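Local coordinates for protein hydrogenase (NiFe) small subunit HydA (Allochromatium vinosum, PDB 3MYR) that probably carries electrons through its iron-sulfur clusters for the hydrogen-oxidising reaction of a heterodimeric [NiFe] hydrogenase, in partnership with the large subunit, at residues A[143-155]-A[225-237]. Numbering follows the deposited sequence.
With SF4 (iron/sulfur cluster), chain I; F3S (Fe3-s4 cluster), chain K.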
ATOM      1  N   ASN A 143      22.492   5.095  -6.975  1.00 17.04           N
ATOM      2  CA  ASN A 143      21.697   4.149  -6.177  1.00 17.02           C
ATOM      3  C   ASN A 143      21.301   4.758  -4.862  1.00 17.69           C
ATOM      4  O   ASN A 143      22.161   5.277  -4.138  1.00 16.74           O
ATOM      5  CB  ASN A 143      22.555   2.929  -5.911  1.00 18.96           C
ATOM      6  CG  ASN A 143      22.712   2.074  -7.179  1.00 22.23           C
ATOM      7  OD1 ASN A 143      21.803   2.064  -8.005  1.00 17.53           O
ATOM      8  ND2 ASN A 143      23.840   1.420  -7.347  1.00 18.79           N
ATOM      9  N   VAL A 144      20.011   4.735  -4.546  1.00 17.26           N
ATOM     10  CA  VAL A 144      19.525   5.316  -3.320  1.00 15.14           C
ATOM     11  C   VAL A 144      18.735   4.186  -2.622  1.00 15.78           C
ATOM     12  O   VAL A 144      17.506   4.122  -2.711  1.00 16.10           O
ATOM     13  CB  VAL A 144      18.636   6.598  -3.596  1.00 17.12           C
ATOM     14  CG1 VAL A 144      18.083   7.250  -2.221  1.00 12.70           C
ATOM     15  CG2 VAL A 144      19.459   7.670  -4.377  1.00 14.47           C
ATOM     16  N   PRO A 145      19.439   3.268  -1.948  1.00 14.91           N
ATOM     17  CA  PRO A 145      18.809   2.005  -1.476  1.00 14.85           C
ATOM     18  C   PRO A 145      18.195   2.167  -0.081  1.00 16.56           C
ATOM     19  O   PRO A 145      18.248   3.286   0.491  1.00 17.58           O
ATOM     20  CB  PRO A 145      19.953   1.045  -1.431  1.00 14.96           C
ATOM     21  CG  PRO A 145      21.154   1.888  -1.169  1.00 16.23           C
ATOM     22  CD  PRO A 145      20.898   3.182  -1.980  1.00 14.43           C
ATOM     23  N   GLY A 146      17.700   1.079   0.497  1.00 16.66           N
ATOM     24  CA  GLY A 146      16.785   1.175   1.664  1.00 14.60           C
ATOM     25  C   GLY A 146      15.443   0.589   1.254  1.00 16.24           C
ATOM     26  O   GLY A 146      15.108   0.597   0.094  1.00 16.09           O
ATOM     27  N   CYS A 147      14.654   0.104   2.201  1.00 17.25           N
ATOM     28  CA  CYS A 147      13.444  -0.631   1.852  1.00 14.55           C
ATOM     29  C   CYS A 147      12.316  -0.106   2.769  1.00 15.13           C
ATOM     30  O   CYS A 147      11.970  -0.719   3.801  1.00 17.68           O
ATOM     31  CB  CYS A 147      13.726  -2.140   2.075  1.00 15.30           C
ATOM     32  SG  CYS A 147      12.405  -3.140   1.367  1.00 16.48           S
ATOM     33  N   PRO A 148      11.836   1.121   2.508  1.00 15.99           N
ATOM     34  CA  PRO A 148      12.314   2.018   1.425  1.00 15.10           C
ATOM     35  C   PRO A 148      13.416   2.921   2.030  1.00 14.29           C
ATOM     36  O   PRO A 148      13.688   2.835   3.235  1.00 15.37           O
ATOM     37  CB  PRO A 148      11.068   2.837   1.073  1.00 15.71           C
ATOM     38  CG  PRO A 148      10.291   2.940   2.441  1.00 14.36           C
ATOM     39  CD  PRO A 148      10.677   1.679   3.241  1.00 14.26           C
ATOM     40  N   PRO A 149      14.100   3.708   1.202  1.00 14.16           N
ATOM     41  CA  PRO A 149      15.039   4.710   1.678  1.00 15.19           C
ATOM     42  C   PRO A 149      14.256   5.707   2.544  1.00 13.91           C
ATOM     43  O   PRO A 149      13.050   5.915   2.367  1.00 14.82           O
ATOM     44  CB  PRO A 149      15.485   5.453   0.337  1.00 14.56           C
ATOM     45  CG  PRO A 149      15.141   4.398  -0.797  1.00 17.03           C
ATOM     46  CD  PRO A 149      13.852   3.817  -0.255  1.00 14.61           C
ATOM     47  N   ILE A 150      14.984   6.401   3.382  1.00 15.84           N
ATOM     48  CA  ILE A 150      14.442   7.528   4.166  1.00 14.19           C
ATOM     49  C   ILE A 150      13.837   8.631   3.306  1.00 16.68           C
ATOM     50  O   ILE A 150      14.445   9.086   2.364  1.00 17.21           O
ATOM     51  CB  ILE A 150      15.528   8.098   5.043  1.00 13.52           C
ATOM     52  CG1 ILE A 150      16.026   6.972   6.016  1.00 15.19           C
ATOM     53  CG2 ILE A 150      14.972   9.249   5.942  1.00 16.10           C
ATOM     54  CD1 ILE A 150      17.444   7.388   6.730  1.00 12.35           C
ATOM     55  N   PRO A 151      12.677   9.175   3.725  1.00 17.07           N
ATOM     56  CA  PRO A 151      12.004  10.103   2.777  1.00 16.99           C
ATOM     57  C   PRO A 151      12.907  11.265   2.439  1.00 20.19           C
ATOM     58  O   PRO A 151      12.974  11.638   1.248  1.00 18.06           O
ATOM     59  CB  PRO A 151      10.817  10.629   3.604  1.00 13.81           C
ATOM     60  CG  PRO A 151      10.402   9.364   4.427  1.00 13.10           C
ATOM     61  CD  PRO A 151      11.768   8.649   4.753  1.00 12.78           C
ATOM     62  N   MET A 152      13.547  11.873   3.470  1.00 17.14           N
ATOM     63  CA  MET A 152      14.371  13.049   3.190  1.00 17.69           C
ATOM     64  C   MET A 152      15.738  12.721   2.627  1.00 18.28           C
ATOM     65  O   MET A 152      16.402  13.615   2.119  1.00 18.10           O
ATOM     66  CB  MET A 152      14.450  13.964   4.395  1.00 17.23           C
ATOM     67  CG  MET A 152      13.130  14.807   4.324  1.00 20.94           C
ATOM     68  SD  MET A 152      13.255  16.278   5.237  1.00 31.16           S
ATOM     69  CE  MET A 152      13.266  15.665   6.936  1.00 29.79           C
ATOM     70  N   VAL A 153      16.070  11.419   2.517  1.00 16.77           N
ATOM     71  CA  VAL A 153      17.210  11.024   1.659  1.00 15.08           C
ATOM     72  C   VAL A 153      16.807  11.080   0.210  1.00 16.30           C
ATOM     73  O   VAL A 153      17.569  11.559  -0.642  1.00 19.93           O
ATOM     74  CB  VAL A 153      17.753   9.635   2.047  1.00 15.80           C
ATOM     75  CG1 VAL A 153      18.716   9.099   0.972  1.00 14.90           C
ATOM     76  CG2 VAL A 153      18.421   9.726   3.422  1.00 12.92           C
ATOM     77  N   ILE A 154      15.636  10.547  -0.121  1.00 19.36           N
ATOM     78  CA  ILE A 154      15.156  10.647  -1.521  1.00 18.98           C
ATOM     79  C   ILE A 154      15.099  12.109  -1.984  1.00 19.67           C
ATOM     80  O   ILE A 154      15.669  12.447  -2.991  1.00 18.98           O
ATOM     81  CB  ILE A 154      13.823   9.969  -1.721  1.00 18.16           C
ATOM     82  CG1 ILE A 154      13.920   8.527  -1.209  1.00 18.17           C
ATOM     83  CG2 ILE A 154      13.402   9.939  -3.228  1.00 20.46           C
ATOM     84  CD1 ILE A 154      12.532   7.846  -1.118  1.00 19.42           C
ATOM     85  N   THR A 155      14.424  12.985  -1.247  1.00 18.39           N
ATOM     86  CA  THR A 155      14.317  14.354  -1.731  1.00 19.70           C
ATOM     87  C   THR A 155      15.668  15.092  -1.551  1.00 18.66           C
ATOM     88  O   THR A 155      15.932  16.023  -2.258  1.00 20.68           O
ATOM     89  CB  THR A 155      13.185  15.128  -0.981  1.00 19.87           C
ATOM     90  OG1 THR A 155      13.395  14.995   0.437  1.00 16.87           O
ATOM     91  CG2 THR A 155      11.826  14.507  -1.267  1.00 20.40           C
ATOM     92  N   TYR A 225      24.924   0.377   5.697  1.00 17.28           N
ATOM     93  CA  TYR A 225      25.249   1.787   5.456  1.00 17.06           C
ATOM     94  C   TYR A 225      23.970   2.576   5.137  1.00 16.54           C
ATOM     95  O   TYR A 225      23.269   2.210   4.189  1.00 14.94           O
ATOM     96  CB  TYR A 225      26.322   1.917   4.306  1.00 16.86           C
ATOM     97  CG  TYR A 225      27.720   1.514   4.801  1.00 18.19           C
ATOM     98  CD1 TYR A 225      28.669   2.477   5.217  1.00 20.72           C
ATOM     99  CD2 TYR A 225      28.030   0.179   4.983  1.00 20.02           C
ATOM    100  CE1 TYR A 225      29.941   2.066   5.756  1.00 17.83           C
ATOM    101  CE2 TYR A 225      29.281  -0.235   5.458  1.00 22.43           C
ATOM    102  CZ  TYR A 225      30.196   0.715   5.894  1.00 24.11           C
ATOM    103  OH  TYR A 225      31.381   0.246   6.413  1.00 25.16           O
ATOM    104  N   ASN A 226      23.591   3.545   5.993  1.00 13.94           N
ATOM    105  CA  ASN A 226      22.302   4.283   5.822  1.00 14.99           C
ATOM    106  C   ASN A 226      22.362   5.403   6.828  1.00 14.97           C
ATOM    107  O   ASN A 226      23.293   5.416   7.633  1.00 15.59           O
ATOM    108  CB  ASN A 226      21.064   3.395   6.046  1.00 15.85           C
ATOM    109  CG  ASN A 226      19.835   3.898   5.256  1.00 16.53           C
ATOM    110  OD1 ASN A 226      19.819   5.028   4.871  1.00 16.37           O
ATOM    111  ND2 ASN A 226      18.855   3.026   4.946  1.00 15.71           N
ATOM    112  N   ALA A 227      21.415   6.354   6.773  1.00 15.08           N
ATOM    113  CA  ALA A 227      21.449   7.564   7.612  1.00 14.83           C
ATOM    114  C   ALA A 227      20.470   7.456   8.793  1.00 14.22           C
ATOM    115  O   ALA A 227      20.188   8.467   9.451  1.00 16.46           O
ATOM    116  CB  ALA A 227      21.057   8.821   6.773  1.00 11.27           C
ATOM    117  N   CYS A 228      19.909   6.266   9.022  1.00 12.72           N
ATOM    118  CA  CYS A 228      18.818   6.125  10.001  1.00 15.15           C
ATOM    119  C   CYS A 228      19.276   6.560  11.405  1.00 17.73           C
ATOM    120  O   CYS A 228      18.475   7.051  12.200  1.00 16.51           O
ATOM    121  CB  CYS A 228      18.379   4.642  10.069  1.00 14.66           C
ATOM    122  SG  CYS A 228      18.065   3.982   8.396  1.00 15.90           S
ATOM    123  N   ALA A 229      20.532   6.243  11.753  1.00 15.77           N
ATOM    124  CA  ALA A 229      20.989   6.474  13.114  1.00 17.13           C
ATOM    125  C   ALA A 229      21.259   7.975  13.376  1.00 19.34           C
ATOM    126  O   ALA A 229      21.289   8.382  14.517  1.00 18.80           O
ATOM    127  CB  ALA A 229      22.292   5.623  13.399  1.00 14.25           C
ATOM    128  N   THR A 230      21.478   8.773  12.319  1.00 17.08           N
ATOM    129  CA  THR A 230      21.716  10.220  12.439  1.00 17.67           C
ATOM    130  C   THR A 230      20.548  11.093  11.987  1.00 19.99           C
ATOM    131  O   THR A 230      20.182  12.011  12.695  1.00 22.27           O
ATOM    132  CB  THR A 230      22.968  10.610  11.651  1.00 18.91           C
ATOM    133  OG1 THR A 230      22.865  10.126  10.290  1.00 20.24           O
ATOM    134  CG2 THR A 230      24.234   9.874  12.317  1.00 20.50           C
ATOM    135  N   MET A 231      20.044  10.894  10.768  1.00 17.66           N
ATOM    136  CA  MET A 231      18.920  11.682  10.278  1.00 16.94           C
ATOM    137  C   MET A 231      17.631  11.157  10.918  1.00 16.71           C
ATOM    138  O   MET A 231      16.717  11.922  11.217  1.00 17.06           O
ATOM    139  CB  MET A 231      18.828  11.533   8.728  1.00 17.36           C
ATOM    140  CG  MET A 231      17.663  12.327   8.164  1.00 18.13           C
ATOM    141  SD  MET A 231      17.533  12.052   6.385  1.00 19.59           S
ATOM    142  CE  MET A 231      19.193  12.683   5.807  1.00 14.05           C
ATOM    143  N   LYS A 232      17.538   9.829  11.120  1.00 15.55           N
ATOM    144  CA  LYS A 232      16.270   9.195  11.607  1.00 15.65           C
ATOM    145  C   LYS A 232      15.152   9.321  10.586  1.00 16.17           C
ATOM    146  O   LYS A 232      15.389   9.894   9.514  1.00 15.83           O
ATOM    147  CB  LYS A 232      15.811   9.786  12.946  1.00 14.82           C
ATOM    148  CG  LYS A 232      16.887   9.659  14.037  1.00 16.62           C
ATOM    149  CD  LYS A 232      16.198   9.868  15.385  1.00 19.47           C
ATOM    150  CE  LYS A 232      17.293   9.879  16.498  1.00 26.65           C
ATOM    151  NZ  LYS A 232      16.671  10.163  17.872  1.00 21.37           N
ATOM    152  N   TRP A 233      13.961   8.758  10.904  1.00 13.36           N
ATOM    153  CA  TRP A 233      12.877   8.632   9.976  1.00 14.82           C
ATOM    154  C   TRP A 233      11.728   9.560  10.247  1.00 15.36           C
ATOM    155  O   TRP A 233      11.407   9.809  11.399  1.00 17.39           O
ATOM    156  CB  TRP A 233      12.301   7.223  10.085  1.00 13.36           C
ATOM    157  CG  TRP A 233      13.063   6.294   9.228  1.00 13.10           C
ATOM    158  CD1 TRP A 233      14.318   5.670   9.496  1.00 13.89           C
ATOM    159  CD2 TRP A 233      12.640   5.872   7.949  1.00 14.35           C
ATOM    160  NE1 TRP A 233      14.649   4.847   8.386  1.00 16.25           N
ATOM    161  CE2 TRP A 233      13.589   4.907   7.477  1.00 12.00           C
ATOM    162  CE3 TRP A 233      11.422   6.067   7.214  1.00 14.74           C
ATOM    163  CZ2 TRP A 233      13.462   4.304   6.202  1.00 10.37           C
ATOM    164  CZ3 TRP A 233      11.280   5.409   5.932  1.00 14.65           C
ATOM    165  CH2 TRP A 233      12.291   4.524   5.464  1.00 15.63           C
ATOM    166  N   ASN A 234      11.044  10.008   9.198  1.00 14.77           N
ATOM    167  CA  ASN A 234       9.755  10.733   9.354  1.00 14.63           C
ATOM    168  C   ASN A 234       9.908  12.031  10.094  1.00 15.76           C
ATOM    169  O   ASN A 234       9.267  12.285  11.134  1.00 15.02           O
ATOM    170  CB  ASN A 234       8.691   9.823  10.011  1.00 14.93           C
ATOM    171  CG  ASN A 234       8.449   8.523   9.172  1.00 15.41           C
ATOM    172  OD1 ASN A 234       8.897   7.418   9.534  1.00 17.11           O
ATOM    173  ND2 ASN A 234       7.752   8.663   8.026  1.00 15.07           N
ATOM    174  N   ASP A 235      10.751  12.873   9.528  1.00 16.02           N
ATOM    175  CA  ASP A 235      11.084  14.152  10.104  1.00 19.57           C
ATOM    176  C   ASP A 235      11.724  14.015  11.490  1.00 19.95           C
ATOM    177  O   ASP A 235      11.296  14.686  12.415  1.00 20.81           O
ATOM    178  CB  ASP A 235       9.836  15.037  10.147  1.00 21.55           C
ATOM    179  CG  ASP A 235      10.201  16.527  10.183  1.00 30.32           C
ATOM    180  OD1 ASP A 235      11.397  16.811   9.974  1.00 36.87           O
ATOM    181  OD2 ASP A 235       9.355  17.361  10.506  1.00 37.49           O
ATOM    182  N   GLY A 236      12.675  13.070  11.645  1.00 19.48           N
ATOM    183  CA  GLY A 236      13.466  12.995  12.872  1.00 18.16           C
ATOM    184  C   GLY A 236      12.675  12.365  14.054  1.00 21.01           C
ATOM    185  O   GLY A 236      13.059  12.546  15.188  1.00 23.67           O
ATOM    186  N   THR A 237      11.629  11.573  13.782  1.00 18.34           N
ATOM    187  CA  THR A 237      10.738  11.021  14.824  1.00 20.01           C
ATOM    188  C   THR A 237      11.425   9.833  15.555  1.00 19.92           C
ATOM    189  O   THR A 237      11.422   9.767  16.772  1.00 20.64           O
ATOM    190  CB  THR A 237       9.379  10.558  14.197  1.00 18.97           C
ATOM    191  OG1 THR A 237       8.733  11.699  13.572  1.00 22.35           O
ATOM    192  CG2 THR A 237       8.447   9.917  15.251  1.00 17.28           C
TER
HETATM  193 FE1  SF4 I2001      11.484  -2.131  -0.439  1.00 15.82          FE
HETATM  194 FE2  SF4 I2001      11.194  -0.007  -2.228  0.50 17.11          FE
HETATM  195 FE3  SF4 I2001      11.756  -2.619  -3.146  1.00 21.70          FE
HETATM  196 FE4  SF4 I2001       9.221  -1.706  -1.853  1.00 19.46          FE
HETATM  197  S1  SF4 I2001      10.144  -1.144  -4.030  0.50 18.18           S
HETATM  198  S2  SF4 I2001      10.350  -3.642  -1.716  1.00 18.21           S
HETATM  199  S3  SF4 I2001      10.106  -0.413  -0.197  1.00 16.72           S
HETATM  200  S4  SF4 I2001      13.079  -1.346  -1.831  1.00 21.00           S
HETATM  201 FE1  F3S K2003      18.406  -0.796   9.204  1.00 14.38          FE
HETATM  202 FE3  F3S K2003      16.818  -0.295   7.098  1.00 14.50          FE
HETATM  203 FE4  F3S K2003      17.643   1.712   8.538  1.00 13.78          FE
HETATM  204  S1  F3S K2003      16.609  -2.027   8.529  1.00 16.43           S
HETATM  205  S2  F3S K2003      17.925   0.930  10.549  1.00 12.66           S
HETATM  206  S3  F3S K2003      18.974   0.355   7.340  1.00 14.26           S
HETATM  207  S4  F3S K2003      15.665   1.517   7.656  1.00 12.85           S
HETATM  208  O   HOH W   1      16.110   2.683   4.511  1.00 15.80           O
HETATM  209  O   HOH W   2      17.910   6.031   3.062  1.00 11.09           O
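Two neighbouring iron-sulfur sites of the small subunit meet here. The loop between strand 141-144 and helix 151-164 carries Cys147, a ligand of a [4Fe-4S] cluster. In segment 225-237, Cys228 SG binds FE4 of the [3Fe-4S] cluster at 2.3 Å. Ile150, the N-cap residue of the helix, lays CG1 over one face of the Trp233 indole, 3.7 Å from the centroid of the five-membered ring, a CH-pi contact. Its CD1 makes an apolar contact with Ala227 CB at 3.9 Å. Ile150 CG2 meets Met231 SD, which also touches Val153 CG2. At the edge of the indole, Pro148 O lies in plane, 3.1 Å from Trp233 CH2. With CG beside its backbone N (chi1 -86°), Trp233 directs NE1 to Cys228 SG, a 3.5 Å hydrogen bond bent to 154°. Replacing the indole with an alanine side chain is likely to leave Cys228 SG without this donor and open a gap over Ile150 CG1 and beside Pro148. No direct hydrogen bond joins the segments. One water links Ile150 N to Asn226 OD1; a second donates to Pro148 O and accepts a weak bond from Asn226 ND2. Apolar contacts and water bridges thus join the sites, and the indole N-H probably stabilises negative charge on the ligand sulfur.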